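Local coordinates for G protein alpha subunit (Entamoeba histolytica, PDB 4FID) that probably acts as a GTP-binding and GTP-hydrolysing switch of a heterotrimeric G protein, relaying signals from membrane receptors, at residues 65-77 with 87-101. Residues are numbered along the deposited sequence; the frame is centred on the assembly and turned at random.
Sequences HPMKYQPKSKEFT and SPELVGDVEALWADE
Tyr-69, Asp-100 and Leu-97 bury the most surface where the loop 65-77, which includes a short 3-10 turn at 74-75, runs along helix 90-99. The Tyr-69 ring lies against the helix on one face: Ala-96 CB sits 3.5 Å from the ring centroid and 10° off the normal, a CH-pi contact almost over the centre. Its CG stands anti to the backbone N (chi1 -178°), which swings the ring inward from the loop, and Leu-97 CD2 meets its edge, 3.7 Å from Tyr-69 CD2. Leu-97 CD1 lies over a face of the Phe-76 ring, offset toward its rim; CD2 also meets Met-67 SE.

Past the last helical turn, Asp-100 accepts two loop amides with one oxygen. Lys-68 N lies 3.0 Å from Asp-100 OD1 on the syn side, near the carboxylate plane; Tyr-69 N reaches the same OD1 at 3.1 Å from well above that plane. The second oxygen, OD2, takes the amide of Gly-102, so this N-cap of helix 101-108 also fastens the loop. Further along, Ser-73 OG donates to the syn lone pair of Asp-93 OD2 (2.9 Å), an oxygen that also takes weak hydrogen bonds from Lys-72 N and Ser-73 N. Glu-75 grips Ser-87 with both oxygens, OE1 taking the backbone N at 3.1 Å and OE2 the hydroxyl OG at 2.7 Å.

Met-53 of helix 42-62 touches both Phe-76 and Leu-97, extending this apolar seam. Away from the GDP site, the loop after helix 42-62 folds back along helix 90-99, within the all-helical domain that G-alpha subunits carry beside the Ras-like domain.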
loop_
_atom_site.group_PDB
_atom_site.type_symbol
_atom_site.label_atom_id
_atom_site.label_comp_id
_atom_site.label_asym_id
_atom_site.label_seq_id
_atom_site.Cartn_x
_atom_site.Cartn_y
_atom_site.Cartn_z
ATOM N N HIS A 65 4.112 -26.072 12.593
ATOM C CA HIS A 65 5.381 -25.569 13.094
ATOM C C HIS A 65 5.251 -25.409 14.609
ATOM O O HIS A 65 4.890 -24.337 15.102
ATOM C CB HIS A 65 5.717 -24.209 12.487
ATOM C CG HIS A 65 5.694 -24.188 10.994
ATOM N ND1 HIS A 65 6.642 -24.824 10.230
ATOM C CD2 HIS A 65 4.847 -23.584 10.128
ATOM C CE1 HIS A 65 6.373 -24.626 8.948
ATOM N NE2 HIS A 65 5.291 -23.879 8.862
ATOM N N PRO A 66 5.544 -26.469 15.363
ATOM C CA PRO A 66 5.329 -26.382 16.806
ATOM C C PRO A 66 6.013 -25.181 17.482
ATOM O O PRO A 66 7.070 -24.695 17.051
ATOM C CB PRO A 66 5.893 -27.714 17.316
ATOM C CG PRO A 66 5.683 -28.635 16.191
ATOM C CD PRO A 66 5.992 -27.809 14.961
HETATM N N MSE A 67 5.376 -24.717 18.552
HETATM C CA MSE A 67 5.854 -23.602 19.344
HETATM C C MSE A 67 6.565 -24.077 20.603
HETATM O O MSE A 67 6.128 -25.026 21.254
HETATM C CB MSE A 67 4.665 -22.759 19.777
HETATM C CG MSE A 67 4.360 -21.561 18.902
HETATM SE SE MSE A 67 2.805 -20.628 19.639
HETATM C CE MSE A 67 1.512 -21.305 18.380
ATOM N N LYS A 68 7.660 -23.406 20.947
ATOM C CA LYS A 68 8.290 -23.606 22.240
ATOM C C LYS A 68 7.533 -22.784 23.269
ATOM O O LYS A 68 7.104 -23.300 24.301
ATOM C CB LYS A 68 9.756 -23.169 22.211
ATOM C CG LYS A 68 10.747 -24.301 22.020
ATOM C CD LYS A 68 12.128 -23.763 21.654
ATOM C CE LYS A 68 12.688 -22.839 22.738
ATOM N NZ LYS A 68 13.771 -21.941 22.217
ATOM N N TYR A 69 7.358 -21.501 22.971
ATOM C CA TYR A 69 6.777 -20.570 23.929
ATOM C C TYR A 69 5.277 -20.752 24.087
ATOM O O TYR A 69 4.580 -21.096 23.134
ATOM C CB TYR A 69 7.070 -19.139 23.508
ATOM C CG TYR A 69 6.538 -18.124 24.469
ATOM C CD1 TYR A 69 7.185 -17.877 25.677
ATOM C CD2 TYR A 69 5.389 -17.401 24.174
ATOM C CE1 TYR A 69 6.696 -16.940 26.572
ATOM C CE2 TYR A 69 4.894 -16.460 25.062
ATOM C CZ TYR A 69 5.553 -16.235 26.260
ATOM O OH TYR A 69 5.059 -15.309 27.140
ATOM N N GLN A 70 4.783 -20.503 25.294
ATOM C CA GLN A 70 3.354 -20.591 25.568
ATOM C C GLN A 70 2.859 -19.315 26.250
ATOM O O GLN A 70 3.230 -19.032 27.384
ATOM C CB GLN A 70 3.057 -21.809 26.440
ATOM C CG GLN A 70 1.677 -21.790 27.082
ATOM C CD GLN A 70 1.376 -23.054 27.880
ATOM O OE1 GLN A 70 2.159 -24.013 27.880
ATOM N NE2 GLN A 70 0.232 -23.060 28.562
ATOM N N PRO A 71 2.013 -18.541 25.547
ATOM C CA PRO A 71 1.472 -17.254 26.002
ATOM C C PRO A 71 0.784 -17.356 27.356
ATOM O O PRO A 71 0.021 -18.279 27.596
ATOM C CB PRO A 71 0.430 -16.905 24.931
ATOM C CG PRO A 71 0.833 -17.677 23.735
ATOM C CD PRO A 71 1.481 -18.929 24.230
ATOM N N LYS A 72 1.053 -16.391 28.224
ATOM C CA LYS A 72 0.429 -16.330 29.538
ATOM C C LYS A 72 -0.803 -15.420 29.520
ATOM O O LYS A 72 -1.827 -15.730 30.129
ATOM C CB LYS A 72 1.447 -15.820 30.564
ATOM C CG LYS A 72 2.752 -16.609 30.585
ATOM C CD LYS A 72 2.492 -18.093 30.846
ATOM C CE LYS A 72 1.841 -18.311 32.204
ATOM N NZ LYS A 72 1.484 -19.737 32.425
ATOM N N SER A 73 -0.692 -14.315 28.789
ATOM C CA SER A 73 -1.660 -13.221 28.826
ATOM C C SER A 73 -3.102 -13.539 28.410
ATOM O O SER A 73 -3.363 -14.402 27.580
ATOM C CB SER A 73 -1.135 -12.016 28.012
ATOM O OG SER A 73 -0.961 -12.326 26.631
ATOM N N LYS A 74 -4.022 -12.797 29.018
ATOM C CA LYS A 74 -5.438 -12.784 28.683
ATOM C C LYS A 74 -5.671 -12.729 27.185
ATOM O O LYS A 74 -6.574 -13.386 26.667
ATOM C CB LYS A 74 -6.098 -11.540 29.297
ATOM C CG LYS A 74 -5.663 -11.198 30.718
ATOM C CD LYS A 74 -6.095 -9.775 31.082
ATOM C CE LYS A 74 -5.598 -9.351 32.478
ATOM N NZ LYS A 74 -5.899 -7.909 32.792
ATOM N N GLU A 75 -4.864 -11.926 26.496
ATOM C CA GLU A 75 -5.087 -11.611 25.081
ATOM C C GLU A 75 -5.007 -12.801 24.117
ATOM O O GLU A 75 -5.701 -12.820 23.095
ATOM C CB GLU A 75 -4.159 -10.487 24.620
ATOM C CG GLU A 75 -4.661 -9.087 24.985
ATOM C CD GLU A 75 -4.252 -8.627 26.396
ATOM O OE1 GLU A 75 -4.699 -7.528 26.801
ATOM O OE2 GLU A 75 -3.491 -9.358 27.082
ATOM N N PHE A 76 -4.179 -13.792 24.446
ATOM C CA PHE A 76 -3.996 -14.953 23.580
ATOM C C PHE A 76 -4.657 -16.223 24.123
ATOM O O PHE A 76 -4.194 -17.330 23.856
ATOM C CB PHE A 76 -2.506 -15.189 23.300
ATOM C CG PHE A 76 -1.829 -14.022 22.655
ATOM C CD1 PHE A 76 -2.221 -13.587 21.402
ATOM C CD2 PHE A 76 -0.816 -13.343 23.305
ATOM C CE1 PHE A 76 -1.611 -12.493 20.809
ATOM C CE2 PHE A 76 -0.201 -12.254 22.718
ATOM C CZ PHE A 76 -0.600 -11.831 21.465
ATOM N N THR A 77 -5.740 -16.055 24.878
ATOM C CA THR A 77 -6.562 -17.175 25.337
ATOM C C THR A 77 -8.015 -17.000 24.874
ATOM O O THR A 77 -8.918 -17.686 25.353
ATOM C CB THR A 77 -6.556 -17.280 26.864
ATOM O OG1 THR A 77 -7.337 -16.212 27.414
ATOM C CG2 THR A 77 -5.123 -17.216 27.409
ATOM N N SER A 87 -3.107 -6.075 28.990
ATOM C CA SER A 87 -2.679 -6.733 30.212
ATOM C C SER A 87 -1.171 -6.578 30.328
ATOM O O SER A 87 -0.484 -6.441 29.331
ATOM C CB SER A 87 -3.069 -8.215 30.201
ATOM O OG SER A 87 -2.205 -8.987 29.384
ATOM N N PRO A 88 -0.651 -6.598 31.553
ATOM C CA PRO A 88 0.781 -6.348 31.769
ATOM C C PRO A 88 1.687 -7.328 31.028
ATOM O O PRO A 88 2.798 -6.963 30.632
ATOM C CB PRO A 88 0.947 -6.496 33.291
ATOM C CG PRO A 88 -0.325 -7.140 33.778
ATOM C CD PRO A 88 -1.394 -6.756 32.813
ATOM N N GLU A 89 1.203 -8.548 30.831
ATOM C CA GLU A 89 1.992 -9.598 30.187
ATOM C C GLU A 89 1.915 -9.609 28.653
ATOM O O GLU A 89 2.624 -10.376 27.997
ATOM C CB GLU A 89 1.571 -10.951 30.739
ATOM C CG GLU A 89 0.152 -10.946 31.248
ATOM C CD GLU A 89 0.081 -11.309 32.703
ATOM O OE1 GLU A 89 -0.217 -12.487 32.991
ATOM O OE2 GLU A 89 0.335 -10.424 33.553
ATOM N N LEU A 90 1.068 -8.759 28.084
ATOM C CA LEU A 90 0.926 -8.727 26.640
ATOM C C LEU A 90 2.264 -8.419 25.981
ATOM O O LEU A 90 2.758 -9.208 25.185
ATOM C CB LEU A 90 -0.161 -7.742 26.206
ATOM C CG LEU A 90 -0.566 -7.721 24.730
ATOM C CD1 LEU A 90 0.333 -6.773 23.935
ATOM C CD2 LEU A 90 -0.536 -9.118 24.138
ATOM N N VAL A 91 2.861 -7.284 26.320
ATOM C CA VAL A 91 4.163 -6.930 25.760
ATOM C C VAL A 91 5.137 -8.114 25.770
ATOM O O VAL A 91 5.754 -8.442 24.756
ATOM C CB VAL A 91 4.808 -5.788 26.536
ATOM C CG1 VAL A 91 6.057 -5.332 25.826
ATOM C CG2 VAL A 91 3.835 -4.651 26.678
ATOM N N GLY A 92 5.265 -8.751 26.926
ATOM C CA GLY A 92 6.291 -9.738 27.118
ATOM C C GLY A 92 6.135 -10.904 26.181
ATOM O O GLY A 92 7.105 -11.365 25.591
ATOM N N ASP A 93 4.918 -11.404 26.032
ATOM C CA ASP A 93 4.774 -12.595 25.214
ATOM C C ASP A 93 4.640 -12.322 23.719
ATOM O O ASP A 93 4.878 -13.207 22.906
ATOM C CB ASP A 93 3.756 -13.601 25.784
ATOM C CG ASP A 93 2.382 -13.048 25.893
ATOM O OD1 ASP A 93 2.218 -11.842 25.594
ATOM O OD2 ASP A 93 1.473 -13.839 26.240
ATOM N N VAL A 94 4.315 -11.088 23.352
ATOM C CA VAL A 94 4.503 -10.679 21.968
ATOM C C VAL A 94 5.981 -10.810 21.569
ATOM O O VAL A 94 6.288 -11.318 20.485
ATOM C CB VAL A 94 3.974 -9.250 21.674
ATOM C CG1 VAL A 94 4.494 -8.743 20.334
ATOM C CG2 VAL A 94 2.450 -9.221 21.703
ATOM N N GLU A 95 6.899 -10.385 22.441
ATOM C CA GLU A 95 8.336 -10.437 22.117
ATOM C C GLU A 95 8.883 -11.858 22.072
ATOM O O GLU A 95 9.684 -12.195 21.199
ATOM C CB GLU A 95 9.157 -9.651 23.120
ATOM C CG GLU A 95 9.032 -8.172 23.023
ATOM C CD GLU A 95 9.378 -7.524 24.338
ATOM O OE1 GLU A 95 9.430 -8.256 25.353
ATOM O OE2 GLU A 95 9.587 -6.295 24.365
ATOM N N ALA A 96 8.470 -12.675 23.037
ATOM C CA ALA A 96 8.810 -14.097 23.050
ATOM C C ALA A 96 8.214 -14.816 21.840
ATOM O O ALA A 96 8.901 -15.573 21.163
ATOM C CB ALA A 96 8.333 -14.754 24.348
ATOM N N LEU A 97 6.936 -14.577 21.575
ATOM C CA LEU A 97 6.284 -15.183 20.426
ATOM C C LEU A 97 7.030 -14.880 19.127
ATOM O O LEU A 97 7.330 -15.782 18.350
ATOM C CB LEU A 97 4.824 -14.736 20.327
ATOM C CG LEU A 97 3.844 -15.422 21.291
ATOM C CD1 LEU A 97 2.506 -14.668 21.371
ATOM C CD2 LEU A 97 3.638 -16.889 20.903
ATOM N N TRP A 98 7.344 -13.611 18.902
ATOM C CA TRP A 98 7.972 -13.191 17.651
ATOM C C TRP A 98 9.378 -13.786 17.518
ATOM O O TRP A 98 9.894 -13.933 16.421
ATOM C CB TRP A 98 7.988 -11.664 17.571
ATOM C CG TRP A 98 8.577 -11.068 16.328
ATOM C CD1 TRP A 98 9.562 -10.121 16.264
ATOM C CD2 TRP A 98 8.208 -11.349 14.976
ATOM N NE1 TRP A 98 9.843 -9.808 14.956
ATOM C CE2 TRP A 98 9.018 -10.547 14.143
ATOM C CE3 TRP A 98 7.267 -12.193 14.386
ATOM C CZ2 TRP A 98 8.912 -10.569 12.752
ATOM C CZ3 TRP A 98 7.173 -12.217 13.003
ATOM C CH2 TRP A 98 7.990 -11.413 12.206
ATOM N N ALA A 99 9.985 -14.142 18.643
ATOM C CA ALA A 99 11.317 -14.762 18.628
ATOM C C ALA A 99 11.263 -16.298 18.643
ATOM O O ALA A 99 12.280 -16.969 18.511
ATOM C CB ALA A 99 12.152 -14.247 19.780
ATOM N N ASP A 100 10.065 -16.848 18.776
ATOM C CA ASP A 100 9.894 -18.286 18.833
ATOM C C ASP A 100 10.091 -18.917 17.456
ATOM O O ASP A 100 9.620 -18.393 16.455
ATOM C CB ASP A 100 8.507 -18.609 19.385
ATOM C CG ASP A 100 8.246 -20.086 19.455
ATOM O OD1 ASP A 100 8.827 -20.733 20.366
ATOM O OD2 ASP A 100 7.468 -20.591 18.603
ATOM N N GLU A 101 10.780 -20.050 17.415
ATOM C CA GLU A 101 11.121 -20.716 16.160
ATOM C C GLU A 101 9.912 -21.040 15.288
ATOM O O GLU A 101 9.953 -20.860 14.079
ATOM C CB GLU A 101 11.913 -21.987 16.455
ATOM C CG GLU A 101 12.976 -21.785 17.534
ATOM C CD GLU A 101 13.948 -22.962 17.662
ATOM O OE1 GLU A 101 13.571 -24.120 17.336
ATOM O OE2 GLU A 101 15.096 -22.715 18.101
#